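Local coordinates for putative ABC transporter amino acid-binding protein (Sinorhizobium meliloti, PDB 2Q88) that binds the compatible solutes ectoine and hydroxyectoine as the substrate-binding component of an ABC transporter, probably handing them on for uptake in osmoprotection, at residues 19-22 and 27-30; 151-154 and 160-163. One frame throughout, in Å; residues are numbered along the deposited sequence.

Contact 1. Residues 19-22 and 27-30. With 4CS ((4S)-2-methyl-1,4,5,6-tetrahydropyrimidine-4-carboxylic acid), chain F.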
ATOM      1  N   ILE A  19       7.190  -1.321   6.055  1.00 25.52           N
ATOM      2  CA  ILE A  19       5.851  -0.720   6.128  1.00 26.87           C
ATOM      3  C   ILE A  19       5.933   0.807   5.982  1.00 27.37           C
ATOM      4  O   ILE A  19       7.023   1.367   6.014  1.00 27.01           O
ATOM      5  CB  ILE A  19       5.164  -1.063   7.470  1.00 26.36           C
ATOM      6  CG1 ILE A  19       5.870  -0.369   8.646  1.00 27.33           C
ATOM      7  CG2 ILE A  19       5.090  -2.576   7.677  1.00 26.88           C
ATOM      8  CD1 ILE A  19       5.009  -0.299   9.909  1.00 27.74           C
ATOM      9  N   ALA A  20       4.788   1.482   5.840  1.00 28.75           N
ATOM     10  CA  ALA A  20       4.791   2.942   5.696  1.00 29.10           C
ATOM     11  C   ALA A  20       4.039   3.709   6.779  1.00 29.68           C
ATOM     12  O   ALA A  20       4.149   4.935   6.836  1.00 31.07           O
ATOM     13  CB  ALA A  20       4.271   3.348   4.325  1.00 30.14           C
ATOM     14  N   ASN A  21       3.281   3.006   7.620  1.00 28.78           N
ATOM     15  CA  ASN A  21       2.390   3.645   8.612  1.00 28.50           C
ATOM     16  C   ASN A  21       1.232   4.425   7.949  1.00 27.36           C
ATOM     17  O   ASN A  21       1.183   5.651   7.982  1.00 27.65           O
ATOM     18  CB  ASN A  21       3.173   4.530   9.592  1.00 29.44           C
ATOM     19  CG  ASN A  21       2.389   4.837  10.855  1.00 30.92           C
ATOM     20  OD1 ASN A  21       1.398   4.171  11.168  1.00 31.76           O
ATOM     21  ND2 ASN A  21       2.829   5.850  11.589  1.00 33.91           N
ATOM     22  N   GLU A  22       0.320   3.687   7.330  1.00 25.44           N
ATOM     23  CA  GLU A  22      -0.818   4.264   6.606  1.00 24.39           C
ATOM     24  C   GLU A  22      -2.043   3.387   6.864  1.00 23.22           C
ATOM     25  O   GLU A  22      -2.334   2.480   6.083  1.00 22.65           O
ATOM     26  CB  GLU A  22      -0.520   4.347   5.103  1.00 24.51           C
ATOM     27  CG  GLU A  22      -1.652   4.971   4.276  1.00 24.70           C
ATOM     28  CD  GLU A  22      -1.419   4.878   2.779  1.00 25.30           C
ATOM     29  OE1 GLU A  22      -0.308   5.244   2.339  1.00 25.76           O
ATOM     30  OE2 GLU A  22      -2.352   4.454   2.038  1.00 25.27           O
ATOM     31  N   ALA A  27      -0.053   0.109  10.524  1.00 23.86           N
ATOM     32  CA  ALA A  27      -0.229   1.028  11.643  1.00 24.78           C
ATOM     33  C   ALA A  27       0.773   0.636  12.711  1.00 25.86           C
ATOM     34  O   ALA A  27       1.169  -0.520  12.776  1.00 25.07           O
ATOM     35  CB  ALA A  27      -1.643   0.934  12.198  1.00 25.12           C
ATOM     36  N   VAL A  28       1.185   1.596  13.530  1.00 27.20           N
ATOM     37  CA  VAL A  28       2.059   1.304  14.665  1.00 29.04           C
ATOM     38  C   VAL A  28       1.421   1.841  15.948  1.00 30.62           C
ATOM     39  O   VAL A  28       1.068   3.013  16.030  1.00 30.91           O
ATOM     40  CB  VAL A  28       3.477   1.891  14.471  1.00 28.93           C
ATOM     41  CG1 VAL A  28       4.398   1.503  15.641  1.00 28.99           C
ATOM     42  CG2 VAL A  28       4.075   1.420  13.128  1.00 28.82           C
ATOM     43  N   GLY A  29       1.266   0.970  16.938  1.00 32.58           N
ATOM     44  CA  GLY A  29       0.725   1.389  18.232  1.00 34.22           C
ATOM     45  C   GLY A  29       1.742   2.185  19.030  1.00 35.64           C
ATOM     46  O   GLY A  29       2.930   2.230  18.680  1.00 36.29           O
ATOM     47  N   ALA A  30       1.274   2.808  20.111  1.00 36.36           N
ATOM     48  CA  ALA A  30       2.137   3.561  21.024  1.00 37.15           C
ATOM     49  C   ALA A  30       3.245   2.685  21.614  1.00 37.48           C
ATOM     50  O   ALA A  30       4.358   3.160  21.842  1.00 37.95           O
ATOM     51  CB  ALA A  30       1.300   4.190  22.145  1.00 36.95           C
TER
HETATM   52  O   4CS F 501       2.184   2.915  -4.241  1.00 22.38           O
HETATM   53  C   4CS F 501       1.438   2.225  -3.546  1.00 21.89           C
HETATM   54  OXT 4CS F 501       1.535   0.992  -3.571  1.00 22.40           O
HETATM   55  CA  4CS F 501       0.376   2.888  -2.680  1.00 21.02           C
HETATM   56  CB  4CS F 501       0.858   4.161  -2.011  1.00 20.98           C
HETATM   57  CAD 4CS F 501      -0.284   4.783  -1.202  1.00 20.33           C
HETATM   58  NAG 4CS F 501      -0.806   3.783  -0.234  1.00 20.20           N
HETATM   59  CAI 4CS F 501      -0.723   2.406  -0.492  1.00 20.63           C
HETATM   60  CAA 4CS F 501      -1.256   1.388   0.531  1.00 20.18           C
HETATM   61  N   4CS F 501      -0.125   1.938  -1.670  1.00 20.65           N
HETATM   62  O   HOH W   1      -0.332   4.525  12.911  1.00 39.64           O

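Contact 2. Residues 151-154 and 160-163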
ATOM      1  N   VAL A 151       5.412  15.737  -3.034  1.00 23.52           N
ATOM      2  CA  VAL A 151       5.620  14.568  -2.179  1.00 23.64           C
ATOM      3  C   VAL A 151       5.104  14.875  -0.772  1.00 23.56           C
ATOM      4  O   VAL A 151       5.383  15.947  -0.231  1.00 24.17           O
ATOM      5  CB  VAL A 151       7.097  14.155  -2.147  1.00 24.02           C
ATOM      6  CG1 VAL A 151       7.326  12.995  -1.184  1.00 24.83           C
ATOM      7  CG2 VAL A 151       7.589  13.795  -3.577  1.00 24.92           C
ATOM      8  N   VAL A 152       4.347  13.940  -0.195  1.00 23.11           N
ATOM      9  CA  VAL A 152       3.824  14.057   1.177  1.00 22.93           C
ATOM     10  C   VAL A 152       4.272  12.813   1.961  1.00 23.18           C
ATOM     11  O   VAL A 152       3.936  11.699   1.560  1.00 23.06           O
ATOM     12  CB  VAL A 152       2.264  14.172   1.170  1.00 22.82           C
ATOM     13  CG1 VAL A 152       1.685  14.074   2.587  1.00 23.37           C
ATOM     14  CG2 VAL A 152       1.834  15.474   0.533  1.00 23.56           C
ATOM     15  N   PRO A 153       5.018  12.989   3.062  1.00 23.28           N
ATOM     16  CA  PRO A 153       5.547  11.855   3.834  1.00 24.35           C
ATOM     17  C   PRO A 153       4.487  10.937   4.463  1.00 25.45           C
ATOM     18  O   PRO A 153       4.666   9.712   4.481  1.00 26.04           O
ATOM     19  CB  PRO A 153       6.386  12.531   4.931  1.00 24.27           C
ATOM     20  CG  PRO A 153       5.863  13.900   5.029  1.00 24.12           C
ATOM     21  CD  PRO A 153       5.394  14.278   3.662  1.00 23.00           C
ATOM     22  N   ASP A 154       3.408  11.510   4.986  1.00 26.27           N
ATOM     23  CA  ASP A 154       2.360  10.700   5.624  1.00 27.14           C
ATOM     24  C   ASP A 154       0.996  11.390   5.635  1.00 27.37           C
ATOM     25  O   ASP A 154       0.878  12.555   5.263  1.00 26.52           O
ATOM     26  CB  ASP A 154       2.778  10.330   7.044  1.00 28.07           C
ATOM     27  CG  ASP A 154       3.205  11.542   7.852  1.00 29.59           C
ATOM     28  OD1 ASP A 154       2.335  12.368   8.188  1.00 31.45           O
ATOM     29  OD2 ASP A 154       4.390  11.745   8.193  1.00 34.28           O
ATOM     30  N   LYS A 160      -2.741  18.294   6.793  1.00 28.41           N
ATOM     31  CA  LYS A 160      -2.274  19.616   7.215  1.00 29.29           C
ATOM     32  C   LYS A 160      -1.924  20.514   6.022  1.00 29.49           C
ATOM     33  O   LYS A 160      -2.249  21.701   6.014  1.00 29.19           O
ATOM     34  CB  LYS A 160      -1.102  19.473   8.209  1.00 29.67           C
ATOM     35  CG  LYS A 160      -0.688  20.756   8.933  1.00 30.75           C
ATOM     36  CD  LYS A 160      -1.816  21.358   9.767  1.00 32.12           C
ATOM     37  CE  LYS A 160      -1.353  22.642  10.447  1.00 34.04           C
ATOM     38  NZ  LYS A 160      -2.473  23.612  10.586  1.00 34.88           N
ATOM     39  N   MET A 161      -1.294  19.940   4.996  1.00 29.86           N
ATOM     40  CA  MET A 161      -0.984  20.688   3.771  1.00 31.12           C
ATOM     41  C   MET A 161      -2.224  21.136   3.010  1.00 30.53           C
ATOM     42  O   MET A 161      -2.252  22.225   2.448  1.00 30.11           O
ATOM     43  CB  MET A 161      -0.129  19.848   2.837  1.00 30.56           C
ATOM     44  CG  MET A 161       1.327  20.144   2.922  1.00 32.50           C
ATOM     45  SD  MET A 161       2.197  19.100   1.752  1.00 35.57           S
ATOM     46  CE  MET A 161       3.182  18.112   2.882  1.00 32.01           C
ATOM     47  N   LEU A 162      -3.230  20.266   2.983  1.00 30.53           N
ATOM     48  CA  LEU A 162      -4.524  20.543   2.367  1.00 31.09           C
ATOM     49  C   LEU A 162      -5.229  21.663   3.128  1.00 31.78           C
ATOM     50  O   LEU A 162      -5.682  22.634   2.533  1.00 32.13           O
ATOM     51  CB  LEU A 162      -5.377  19.274   2.418  1.00 30.79           C
ATOM     52  CG  LEU A 162      -6.330  18.842   1.308  1.00 31.63           C
ATOM     53  CD1 LEU A 162      -7.534  18.193   1.955  1.00 30.63           C
ATOM     54  CD2 LEU A 162      -6.752  19.986   0.377  1.00 30.21           C
ATOM     55  N   GLN A 163      -5.317  21.512   4.444  1.00 32.46           N
ATOM     56  CA  GLN A 163      -5.882  22.534   5.331  1.00 33.66           C
ATOM     57  C   GLN A 163      -5.178  23.896   5.204  1.00 33.65           C
ATOM     58  O   GLN A 163      -5.837  24.933   5.174  1.00 34.00           O
ATOM     59  CB  GLN A 163      -5.831  22.057   6.790  1.00 33.65           C
ATOM     60  CG  GLN A 163      -6.751  20.870   7.112  1.00 34.47           C
ATOM     61  CD  GLN A 163      -6.440  20.203   8.456  1.00 34.57           C
ATOM     62  OE1 GLN A 163      -5.413  20.477   9.080  1.00 36.42           O
ATOM     63  NE2 GLN A 163      -7.335  19.322   8.898  1.00 36.31           N
TER

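Contact 1. Residues 19-22 and 27-30
Glu22 OE2 is gripped by two donors: the ring nitrogen NAG of the bound ectoine, 2.8 Å away through a nearly straight N-H...O hydrogen bond (166°), and the hydroxyl of Ser176. The same NAG reaches Glu22 OE1 at 3.0 Å, but this second bond is bent and weak, and OE1 is also held by Tyr61 OH. With CG anti to the backbone N (chi1 -179°) and the chain extended beyond it, the carboxylate is carried out to the ligand. A glutamate suits the place because the amidine of ectoine is probably protonated. An alanine here would remove both oxygens and would probably leave NAG, the Tyr61 hydroxyl and the Ser176 hydroxyl without their shared partner. The neighbouring Asn21 reaches back to strand 27-28 instead: its OD1 lies 3.6 Å from Ala27 CA and accepts from a water that receives only a weak, 3.4 Å bond from Val28 N. The positive phi of Asn21 (66°) is one that asparagine tolerates better than most residues. Beside this water bridge the contact is apolar, with Ile19 CD1 meeting Val28 CG2 at 3.8 Å as the two branched side chains cross at about a right angle. Both rest on Ile58 of strand 53-58, and Ile19 also touches Val34 in strand 34-35, the antiparallel partner of strand 27-28.

Contact 2. Residues 151-154 and 160-163
The backbone of Val152, extended as it leaves strand 149-151, passes the helix at Met161 with their CA atoms 8.6 Å apart, a gap that side chains must fill. They do so tip to tip: Val152 points at the helix and offers CG2, which lies 3.8 Å from Met161 CE and equally 3.8 Å from Met161 SD. With Val152 CG1 anti to the backbone N (chi1 171°), CG2 is the branch left to meet the methionine. Met161 is long and flexible enough to span the distance, and a bend at chi3 (-116°) turns its methyl in beside the loop. This is the packing of a helix back on the loop that feeds it, within a beta-alpha-beta crossover: helix 155-164 connects strands 149-151 and 169-173, both parallel to strand 127-129. Asp154 starts that helix as its N-cap, its OD1 accepting from the backbone N of Ser157. Just before it, Pro153, whose ring holds phi near -63°, a value that suits the approach to a helix, adds a looser contact, its CD 4.5 Å from Met161 CE. Val152 is also tied to the sheet by a backbone hydrogen bond with Ala129, while Met161 also touches Arg166 and Ile167.

In the fold
Contact 1 comes first along the chain and closes before contact 2 opens; their centres lie 17 Å apart and their nearest atoms about 5 Å, without touching. They belong to the two different lobes of a periplasmic binding-protein fold. Contact 1 brings the end of strand 14-19 and the loop after it against strand 27-28, whereas contact 2 joins a strand of the other lobe's mixed sheet to the helix after it. Ectoine lies in the cleft between, hydrogen-bonded also to Phe81, Arg86 and Thr134. Contact 1 supplies a residue that binds the ligand directly, while the Val152 side chain stays about 10 Å from the ligand. Val151 and Pro153 nevertheless touch Glu60 of the first lobe, consistent with a closed, ligand-bound form.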